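Local coordinates for protein aspartate aminotransferase, cytoplasmic (PDB 6JPK) that catalyses the reversible, pyridoxal 5'-phosphate-dependent transfer of an amino group from L-aspartate to 2-oxoglutarate, giving oxaloacetate and L-glutamate, at residues A[118-123]-A[148-153]; A[173-178]-A[206-211]; A[360-365]-A[403-408]. The protein carries 1 engineered substitution. All blocks are in the same frame, centred on the assembly; numbering follows the deposited sequence.

Contact 1. Residues A[118-123]-A[148-153]; sequences FIETFY and LGVTVE. Engineered in segment 148-153: Glu-153 (natural residue Asp).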
loop_
_atom_site.group_PDB
_atom_site.type_symbol
_atom_site.label_atom_id
_atom_site.label_comp_id
_atom_site.label_asym_id
_atom_site.label_seq_id
_atom_site.Cartn_x
_atom_site.Cartn_y
_atom_site.Cartn_z
ATOM N N PHE A 118 8.239 12.758 2.764
ATOM C CA PHE A 118 9.112 13.261 3.817
ATOM C C PHE A 118 9.952 14.440 3.323
ATOM O O PHE A 118 10.038 15.482 3.987
ATOM C CB PHE A 118 10.029 12.154 4.345
ATOM C CG PHE A 118 11.012 12.665 5.351
ATOM C CD1 PHE A 118 10.634 12.843 6.665
ATOM C CD2 PHE A 118 12.285 13.051 4.963
ATOM C CE1 PHE A 118 11.522 13.359 7.597
ATOM C CE2 PHE A 118 13.166 13.565 5.873
ATOM C CZ PHE A 118 12.781 13.724 7.206
ATOM N N ILE A 119 10.593 14.287 2.164
ATOM C CA ILE A 119 11.496 15.331 1.678
ATOM C C ILE A 119 10.728 16.615 1.363
ATOM O O ILE A 119 11.222 17.721 1.611
ATOM C CB ILE A 119 12.298 14.816 0.468
ATOM C CG1 ILE A 119 13.319 13.763 0.938
ATOM C CG2 ILE A 119 13.025 15.963 -0.239
ATOM C CD1 ILE A 119 13.878 12.876 -0.186
ATOM N N GLU A 120 9.510 16.495 0.826
ATOM C CA GLU A 120 8.711 17.688 0.551
ATOM C C GLU A 120 8.413 18.459 1.836
ATOM O O GLU A 120 8.622 19.674 1.905
ATOM C CB GLU A 120 7.414 17.307 -0.172
ATOM C CG GLU A 120 6.601 18.511 -0.665
ATOM C CD GLU A 120 5.772 19.175 0.429
ATOM O OE1 GLU A 120 5.617 20.411 0.378
ATOM O OE2 GLU A 120 5.284 18.477 1.342
ATOM N N THR A 121 7.935 17.763 2.871
ATOM C CA THR A 121 7.549 18.437 4.112
ATOM C C THR A 121 8.757 19.005 4.854
ATOM O O THR A 121 8.718 20.146 5.329
ATOM C CB THR A 121 6.782 17.459 5.016
ATOM O OG1 THR A 121 5.560 17.093 4.381
ATOM C CG2 THR A 121 6.479 18.077 6.386
ATOM N N PHE A 122 9.838 18.239 4.970
ATOM C CA PHE A 122 10.924 18.600 5.874
ATOM C C PHE A 122 12.142 19.181 5.172
ATOM O O PHE A 122 13.102 19.566 5.846
ATOM C CB PHE A 122 11.317 17.377 6.715
ATOM C CG PHE A 122 10.244 16.969 7.694
ATOM C CD1 PHE A 122 10.098 17.649 8.899
ATOM C CD2 PHE A 122 9.352 15.954 7.386
ATOM C CE1 PHE A 122 9.096 17.297 9.804
ATOM C CE2 PHE A 122 8.344 15.597 8.289
ATOM C CZ PHE A 122 8.224 16.275 9.499
ATOM N N TYR A 123 12.119 19.283 3.844
ATOM C CA TYR A 123 13.234 19.891 3.129
ATOM C C TYR A 123 12.757 20.949 2.136
ATOM O O TYR A 123 13.186 22.110 2.214
ATOM C CB TYR A 123 14.049 18.816 2.405
ATOM C CG TYR A 123 15.307 19.340 1.748
ATOM C CD1 TYR A 123 16.397 19.752 2.519
ATOM C CD2 TYR A 123 15.417 19.411 0.359
ATOM C CE1 TYR A 123 17.548 20.217 1.933
ATOM C CE2 TYR A 123 16.570 19.866 -0.236
ATOM C CZ TYR A 123 17.630 20.275 0.549
ATOM O OH TYR A 123 18.784 20.746 -0.029
ATOM N N LEU A 148 3.009 15.666 -5.115
ATOM C CA LEU A 148 3.320 16.079 -3.753
ATOM C C LEU A 148 3.757 17.525 -3.675
ATOM O O LEU A 148 4.136 17.983 -2.597
ATOM C CB LEU A 148 4.399 15.175 -3.149
ATOM C CG LEU A 148 3.884 13.764 -2.871
ATOM C CD1 LEU A 148 5.016 12.784 -2.602
ATOM C CD2 LEU A 148 2.895 13.793 -1.699
ATOM N N GLY A 149 3.696 18.260 -4.784
ATOM C CA GLY A 149 3.965 19.680 -4.763
ATOM C C GLY A 149 5.402 20.078 -5.016
ATOM O O GLY A 149 5.734 21.254 -4.850
ATOM N N VAL A 150 6.267 19.145 -5.413
ATOM C CA VAL A 150 7.655 19.475 -5.714
ATOM C C VAL A 150 7.790 19.745 -7.208
ATOM O O VAL A 150 7.218 19.030 -8.042
ATOM C CB VAL A 150 8.597 18.345 -5.257
ATOM C CG1 VAL A 150 10.072 18.751 -5.446
ATOM C CG2 VAL A 150 8.340 18.011 -3.801
ATOM N N THR A 151 8.551 20.778 -7.549
ATOM C CA THR A 151 8.852 21.082 -8.942
ATOM C C THR A 151 9.922 20.122 -9.456
ATOM O O THR A 151 10.937 19.895 -8.791
ATOM C CB THR A 151 9.314 22.534 -9.081
ATOM O OG1 THR A 151 8.260 23.409 -8.652
ATOM C CG2 THR A 151 9.693 22.875 -10.540
ATOM N N VAL A 152 9.685 19.569 -10.643
ATOM C CA VAL A 152 10.514 18.529 -11.245
ATOM C C VAL A 152 11.295 19.134 -12.408
ATOM O O VAL A 152 10.717 19.768 -13.297
ATOM C CB VAL A 152 9.649 17.338 -11.707
ATOM C CG1 VAL A 152 10.483 16.305 -12.483
ATOM C CG2 VAL A 152 8.946 16.683 -10.490
ATOM N N GLU A 153 12.611 18.979 -12.377
ATOM C CA GLU A 153 13.498 19.324 -13.475
ATOM C C GLU A 153 14.114 18.034 -13.997
ATOM O O GLU A 153 13.930 16.959 -13.412
ATOM C CB GLU A 153 14.587 20.305 -13.009
ATOM C CG GLU A 153 14.062 21.492 -12.226
ATOM C CD GLU A 153 13.447 22.571 -13.120
ATOM O OE1 GLU A 153 13.488 22.418 -14.364
ATOM O OE2 GLU A 153 12.928 23.575 -12.574
HETATM O O HOH W 1 5.948 22.142 -1.733
#

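Contact 2. Residues A[173-178]-A[206-211]; sequences TIKSAP and FESLLS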
loop_
_atom_site.group_PDB
_atom_site.type_symbol
_atom_site.label_atom_id
_atom_site.label_comp_id
_atom_site.label_asym_id
_atom_site.label_seq_id
_atom_site.Cartn_x
_atom_site.Cartn_y
_atom_site.Cartn_z
ATOM N N THR A 173 24.416 19.706 -15.950
ATOM C CA THR A 173 23.212 20.028 -15.186
ATOM C C THR A 173 23.476 19.965 -13.684
ATOM O O THR A 173 22.997 20.821 -12.931
ATOM C CB THR A 173 22.068 19.089 -15.588
ATOM O OG1 THR A 173 21.735 19.318 -16.963
ATOM C CG2 THR A 173 20.811 19.339 -14.742
ATOM N N ILE A 174 24.246 18.976 -13.229
ATOM C CA ILE A 174 24.571 18.907 -11.806
ATOM C C ILE A 174 25.274 20.183 -11.355
ATOM O O ILE A 174 24.940 20.757 -10.314
ATOM C CB ILE A 174 25.421 17.661 -11.498
ATOM C CG1 ILE A 174 24.585 16.388 -11.675
ATOM C CG2 ILE A 174 26.002 17.762 -10.069
ATOM C CD1 ILE A 174 25.394 15.102 -11.654
ATOM N N LYS A 175 26.236 20.664 -12.142
ATOM C CA LYS A 175 27.002 21.826 -11.709
ATOM C C LYS A 175 26.171 23.106 -11.728
ATOM O O LYS A 175 26.396 23.990 -10.897
ATOM C CB LYS A 175 28.244 21.997 -12.580
ATOM C CG LYS A 175 29.222 20.840 -12.509
ATOM C CD LYS A 175 30.288 21.009 -13.591
ATOM C CE LYS A 175 31.455 20.061 -13.379
ATOM N NZ LYS A 175 32.304 19.945 -14.594
ATOM N N SER A 176 25.209 23.232 -12.644
ATOM C CA SER A 176 24.468 24.485 -12.763
ATOM C C SER A 176 23.188 24.510 -11.937
ATOM O O SER A 176 22.618 25.583 -11.742
ATOM C CB SER A 176 24.130 24.762 -14.237
ATOM O OG SER A 176 23.290 23.736 -14.741
ATOM N N ALA A 177 22.712 23.363 -11.463
ATOM C CA ALA A 177 21.505 23.341 -10.657
ATOM C C ALA A 177 21.749 24.081 -9.345
ATOM O O ALA A 177 22.865 24.066 -8.819
ATOM C CB ALA A 177 21.061 21.901 -10.373
ATOM N N PRO A 178 20.730 24.761 -8.818
ATOM C CA PRO A 178 20.883 25.456 -7.533
ATOM C C PRO A 178 21.403 24.514 -6.457
ATOM O O PRO A 178 21.038 23.336 -6.409
ATOM C CB PRO A 178 19.461 25.930 -7.219
ATOM C CG PRO A 178 18.808 26.077 -8.588
ATOM C CD PRO A 178 19.388 24.943 -9.401
ATOM N N PHE A 206 29.570 11.890 -8.474
ATOM C CA PHE A 206 29.516 12.096 -7.025
ATOM C C PHE A 206 30.260 13.359 -6.619
ATOM O O PHE A 206 29.784 14.125 -5.772
ATOM C CB PHE A 206 30.098 10.885 -6.287
ATOM C CG PHE A 206 29.270 9.636 -6.413
ATOM C CD1 PHE A 206 27.900 9.715 -6.602
ATOM C CD2 PHE A 206 29.870 8.382 -6.347
ATOM C CE1 PHE A 206 27.136 8.566 -6.709
ATOM C CE2 PHE A 206 29.111 7.224 -6.455
ATOM C CZ PHE A 206 27.742 7.317 -6.637
ATOM N N GLU A 207 31.429 13.598 -7.220
ATOM C CA GLU A 207 32.210 14.789 -6.893
ATOM C C GLU A 207 31.405 16.066 -7.124
ATOM O O GLU A 207 31.406 16.977 -6.288
ATOM C CB GLU A 207 33.501 14.818 -7.719
ATOM C CG GLU A 207 34.366 16.048 -7.463
ATOM C CD GLU A 207 34.747 16.795 -8.741
ATOM O OE1 GLU A 207 35.101 16.128 -9.743
ATOM O OE2 GLU A 207 34.685 18.053 -8.743
ATOM N N SER A 208 30.726 16.162 -8.266
ATOM C CA SER A 208 29.981 17.381 -8.559
ATOM C C SER A 208 28.719 17.488 -7.706
ATOM O O SER A 208 28.340 18.594 -7.298
ATOM C CB SER A 208 29.643 17.440 -10.045
ATOM O OG SER A 208 30.817 17.650 -10.812
ATOM N N LEU A 209 28.053 16.354 -7.424
ATOM C CA LEU A 209 26.905 16.380 -6.519
ATOM C C LEU A 209 27.293 16.912 -5.142
ATOM O O LEU A 209 26.551 17.698 -4.544
ATOM C CB LEU A 209 26.289 14.980 -6.385
ATOM C CG LEU A 209 25.491 14.387 -7.552
ATOM C CD1 LEU A 209 25.349 12.871 -7.368
ATOM C CD2 LEU A 209 24.113 15.030 -7.660
ATOM N N LEU A 210 28.445 16.486 -4.614
ATOM C CA LEU A 210 28.878 16.981 -3.307
ATOM C C LEU A 210 29.326 18.437 -3.379
ATOM O O LEU A 210 29.067 19.211 -2.453
ATOM C CB LEU A 210 30.008 16.118 -2.755
ATOM C CG LEU A 210 29.723 14.618 -2.763
ATOM C CD1 LEU A 210 31.037 13.897 -2.742
ATOM C CD2 LEU A 210 28.860 14.192 -1.611
ATOM N N SER A 211 30.014 18.822 -4.458
ATOM C CA SER A 211 30.455 20.207 -4.601
ATOM C C SER A 211 29.275 21.177 -4.607
ATOM O O SER A 211 29.401 22.311 -4.131
ATOM C CB SER A 211 31.271 20.361 -5.880
ATOM O OG SER A 211 31.793 21.665 -5.974
#

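Contact 3. Residues A[360-365]-A[403-408]; sequences TGLTPA and HAVREL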
loop_
_atom_site.group_PDB
_atom_site.type_symbol
_atom_site.label_atom_id
_atom_site.label_comp_id
_atom_site.label_asym_id
_atom_site.label_seq_id
_atom_site.Cartn_x
_atom_site.Cartn_y
_atom_site.Cartn_z
ATOM N N THR A 360 16.506 0.951 -27.920
ATOM C CA THR A 360 17.038 0.371 -29.147
ATOM C C THR A 360 17.633 1.416 -30.079
ATOM O O THR A 360 18.493 1.081 -30.901
ATOM C CB THR A 360 15.931 -0.375 -29.903
ATOM O OG1 THR A 360 14.882 0.551 -30.226
ATOM C CG2 THR A 360 15.359 -1.520 -29.051
ATOM N N GLY A 361 17.180 2.667 -29.981
ATOM C CA GLY A 361 17.532 3.695 -30.935
ATOM C C GLY A 361 16.597 3.808 -32.123
ATOM O O GLY A 361 16.822 4.660 -32.987
ATOM N N LEU A 362 15.564 2.975 -32.205
ATOM C CA LEU A 362 14.626 3.083 -33.319
ATOM C C LEU A 362 13.803 4.360 -33.202
ATOM O O LEU A 362 13.528 4.844 -32.103
ATOM C CB LEU A 362 13.694 1.869 -33.361
ATOM C CG LEU A 362 14.376 0.505 -33.516
ATOM C CD1 LEU A 362 13.349 -0.605 -33.662
ATOM C CD2 LEU A 362 15.287 0.528 -34.704
ATOM N N THR A 363 13.408 4.901 -34.352
ATOM C CA THR A 363 12.591 6.110 -34.427
ATOM C C THR A 363 11.116 5.740 -34.363
ATOM O O THR A 363 10.746 4.577 -34.556
ATOM C CB THR A 363 12.885 6.855 -35.731
ATOM O OG1 THR A 363 12.477 6.036 -36.837
ATOM C CG2 THR A 363 14.358 7.184 -35.876
ATOM N N PRO A 364 10.228 6.716 -34.120
ATOM C CA PRO A 364 8.795 6.388 -34.109
ATOM C C PRO A 364 8.297 5.775 -35.405
ATOM O O PRO A 364 7.468 4.858 -35.358
ATOM C CB PRO A 364 8.122 7.746 -33.828
ATOM C CG PRO A 364 9.156 8.530 -33.095
ATOM C CD PRO A 364 10.465 8.120 -33.727
ATOM N N ALA A 365 8.762 6.256 -36.564
ATOM C CA ALA A 365 8.362 5.630 -37.821
ATOM C C ALA A 365 8.827 4.175 -37.881
ATOM O O ALA A 365 8.094 3.296 -38.357
ATOM C CB ALA A 365 8.912 6.422 -39.012
ATOM N N HIS A 403 14.796 -4.744 -41.242
ATOM C CA HIS A 403 13.959 -4.221 -42.318
ATOM C C HIS A 403 13.556 -2.773 -42.042
ATOM O O HIS A 403 13.637 -1.911 -42.924
ATOM C CB HIS A 403 12.732 -5.115 -42.473
ATOM C CG HIS A 403 11.937 -4.861 -43.712
ATOM N ND1 HIS A 403 10.857 -5.640 -44.069
ATOM C CD2 HIS A 403 12.059 -3.917 -44.677
ATOM C CE1 HIS A 403 10.345 -5.183 -45.201
ATOM N NE2 HIS A 403 11.053 -4.134 -45.587
ATOM N N ALA A 404 13.119 -2.491 -40.815
ATOM C CA ALA A 404 12.644 -1.153 -40.467
ATOM C C ALA A 404 13.745 -0.106 -40.640
ATOM O O ALA A 404 13.516 0.969 -41.208
ATOM C CB ALA A 404 12.114 -1.147 -39.031
ATOM N N VAL A 405 14.948 -0.405 -40.158
ATOM C CA VAL A 405 16.041 0.556 -40.243
ATOM C C VAL A 405 16.473 0.764 -41.692
ATOM O O VAL A 405 16.732 1.897 -42.117
ATOM C CB VAL A 405 17.209 0.099 -39.355
ATOM C CG1 VAL A 405 18.480 0.921 -39.653
ATOM C CG2 VAL A 405 16.808 0.224 -37.899
ATOM N N ARG A 406 16.557 -0.316 -42.475
ATOM C CA ARG A 406 16.942 -0.188 -43.877
ATOM C C ARG A 406 15.891 0.569 -44.674
ATOM O O ARG A 406 16.225 1.325 -45.592
ATOM C CB ARG A 406 17.161 -1.568 -44.497
ATOM C CG ARG A 406 18.440 -2.244 -44.078
ATOM C CD ARG A 406 18.474 -3.665 -44.596
ATOM N NE ARG A 406 19.728 -4.352 -44.277
ATOM C CZ ARG A 406 20.842 -4.223 -44.991
ATOM N NH1 ARG A 406 20.860 -3.412 -46.040
ATOM N NH2 ARG A 406 21.939 -4.886 -44.653
ATOM N N GLU A 407 14.618 0.343 -44.366
ATOM C CA GLU A 407 13.543 0.940 -45.141
ATOM C C GLU A 407 13.331 2.409 -44.789
ATOM O O GLU A 407 12.995 3.206 -45.671
ATOM C CB GLU A 407 12.258 0.141 -44.922
ATOM C CG GLU A 407 11.023 0.679 -45.625
ATOM C CD GLU A 407 11.091 0.578 -47.141
ATOM O OE1 GLU A 407 11.996 -0.108 -47.672
ATOM O OE2 GLU A 407 10.228 1.200 -47.801
ATOM N N LEU A 408 13.550 2.786 -43.530
ATOM C CA LEU A 408 13.185 4.110 -43.018
ATOM C C LEU A 408 14.364 4.764 -42.302
ATOM O O LEU A 408 14.301 5.023 -41.094
ATOM C CB LEU A 408 11.987 4.008 -42.076
ATOM C CG LEU A 408 10.708 3.315 -42.548
ATOM C CD1 LEU A 408 9.652 3.323 -41.442
ATOM C CD2 LEU A 408 10.163 3.967 -43.804
HETATM O O HOH W 2 12.814 6.819 -39.242
#

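Contact 1. Residues A[118-123]-A[148-153]
The carboxylate of Glu-120 has the carbonyl oxygen of Leu-148 over one face, offset toward CG: CG of Glu-120 is 3.2 Å from O of Leu-148, and CD of Glu-120 is 3.6 Å from the same O. The side chain reaches this place by leaving helix 107-127 with CG anti to the backbone N (chi1 -172°) and then bending at chi2. On the way it passes Val-150, whose chain runs in the opposite direction, CG of Glu-120 lying 3.6 Å from CG2 of Val-150. Leu-148 to Val-150 form the turn that ends helix 140-147 in a Schellman motif, with Gly-149 at positive phi as its C-prime residue, and lead into strand 152-159. Water 1 bridges the segments, donating to OE1 of Glu-120 at 2.7 Å and to O of Gly-149 at 3.2 Å. The same OE1 forms a salt bridge to Lys-125, five residues further along the same helix. O of Leu-148, by contrast, meets Glu-120 through carbon. The lysine and the water probably offset the negative charge of Glu-120, which faces the carbonyl-rich C-terminal end of helix 140-147.

Contact 2. Residues A[173-178]-A[206-211]
Ile-174 and Lys-175 of helix 167-176 pack against Ser-208 and Leu-209 of helix 199-211, two neighbouring helices on one side of the large mixed sheet of the cofactor-binding domain. The branch that does most of the touching is CG2 of Ile-174. It stands squarely over the face of the peptide joining Ser-208 and Leu-209, 3.6 Å from C of Ser-208 and equally 3.6 Å from N of Leu-209. The rotamer explains this: with CG1 beside the backbone N (chi1 -69°), CG2 is left anti to that N and points at the other helix. CB of Ser-208 flanks the same methyl, 3.7 Å from CG2 of Ile-174. Beneath them Ile-174 and Leu-209 cross obliquely, CD2 of Leu-209 lying 4.1 Å from CG2 of Ile-174, and both rest on Phe-183 of strand 182-186. That strand, helix 199-211 and the parallel strand 215-220 make one beta-alpha-beta crossover, a repeating element of this aminotransferase fold; helix 167-176 is the element just before it. Leu-209 also touches Leu-185 of the same strand. Toward solvent, Lys-175 runs out extended beyond CG and lays its aliphatic part along the serine hydroxyl: OG of Ser-208 is 3.6 Å from CE and 3.9 Å from CG of Lys-175. The ammonium group goes past, and NZ of Lys-175 remains 6.6 Å from OE2 of Glu-207, too far for a salt bridge although the charges are opposite. At the end of helix 167-176, the carbonyl oxygens of Ile-174 and Ala-177 accept hydrogen bonds from NE2 of His-214 and NH2 of Arg-212, side chains that follow helix 199-211 on the way to strand 215-220.

Contact 3. Residues A[360-365]-A[403-408]
The carbonyl oxygen of Leu-408 is held by two donors: water 2, 3.0 Å from that O, and the side-chain amide NE2 of Gln-366. Water 2 also lies 2.6 Å from OG1 of Thr-363, so it links the C-terminal end of helix 394-407 to the start of helix 364-374. Thr-363 is the N-cap of the latter. Its hydroxyl caps a backbone N just past Ala-365, and OE1 of Gln-366 accepts from N of Thr-363, which fits a capping box. Gln-366 thus ties both helix ends with one amide group. Over the first turn lies Leu-408, its CD1 methyl 3.5 Å from O and 4.0 Å from CB of Ala-365. These two helices pack side by side in the small domain, near the C-terminus of the chain. Deeper in, Leu-362 and Val-405 meet at about a right angle, CD2 of Leu-362 lying 3.6 Å from CG2 of Val-405; chi1 of 168° puts CG1 of the valine anti to the backbone N and leaves CG2 beside it, facing the leucine. Leu-362 also packs on Phe-401 and Phe-378. Just before it, an ST turn bends the chain: N of Leu-362 donates to OG1 of Thr-360 over 3.2 Å, nearly straight at 169°. The side chain of Leu-362 is about 9 Å from that of Arg-383, a probable aspartate-binding residue.

How the contacts relate
The three contacts follow one another along the chain without interleaving. Contacts 1 and 2 belong to the same large domain, their centres 19 Å apart and their nearest atoms about 7 Å apart. Strand 152-159, which segment 148-153 enters, lies in the mixed sheet with strand 182-186, under contact 2; Thr-173 of contact 2 packs on strand 152-159 itself. Contact 3 sits far off, 39 Å from contact 1 and 36 Å from contact 2 between centres. Phe-118, in segment 118-123 but turned from segment 148-153, meets Phe-6 of the second subunit. Contacts 1 and 2 thus pack helices and sheet of the large domain, while contact 3 joins two helices of the small domain.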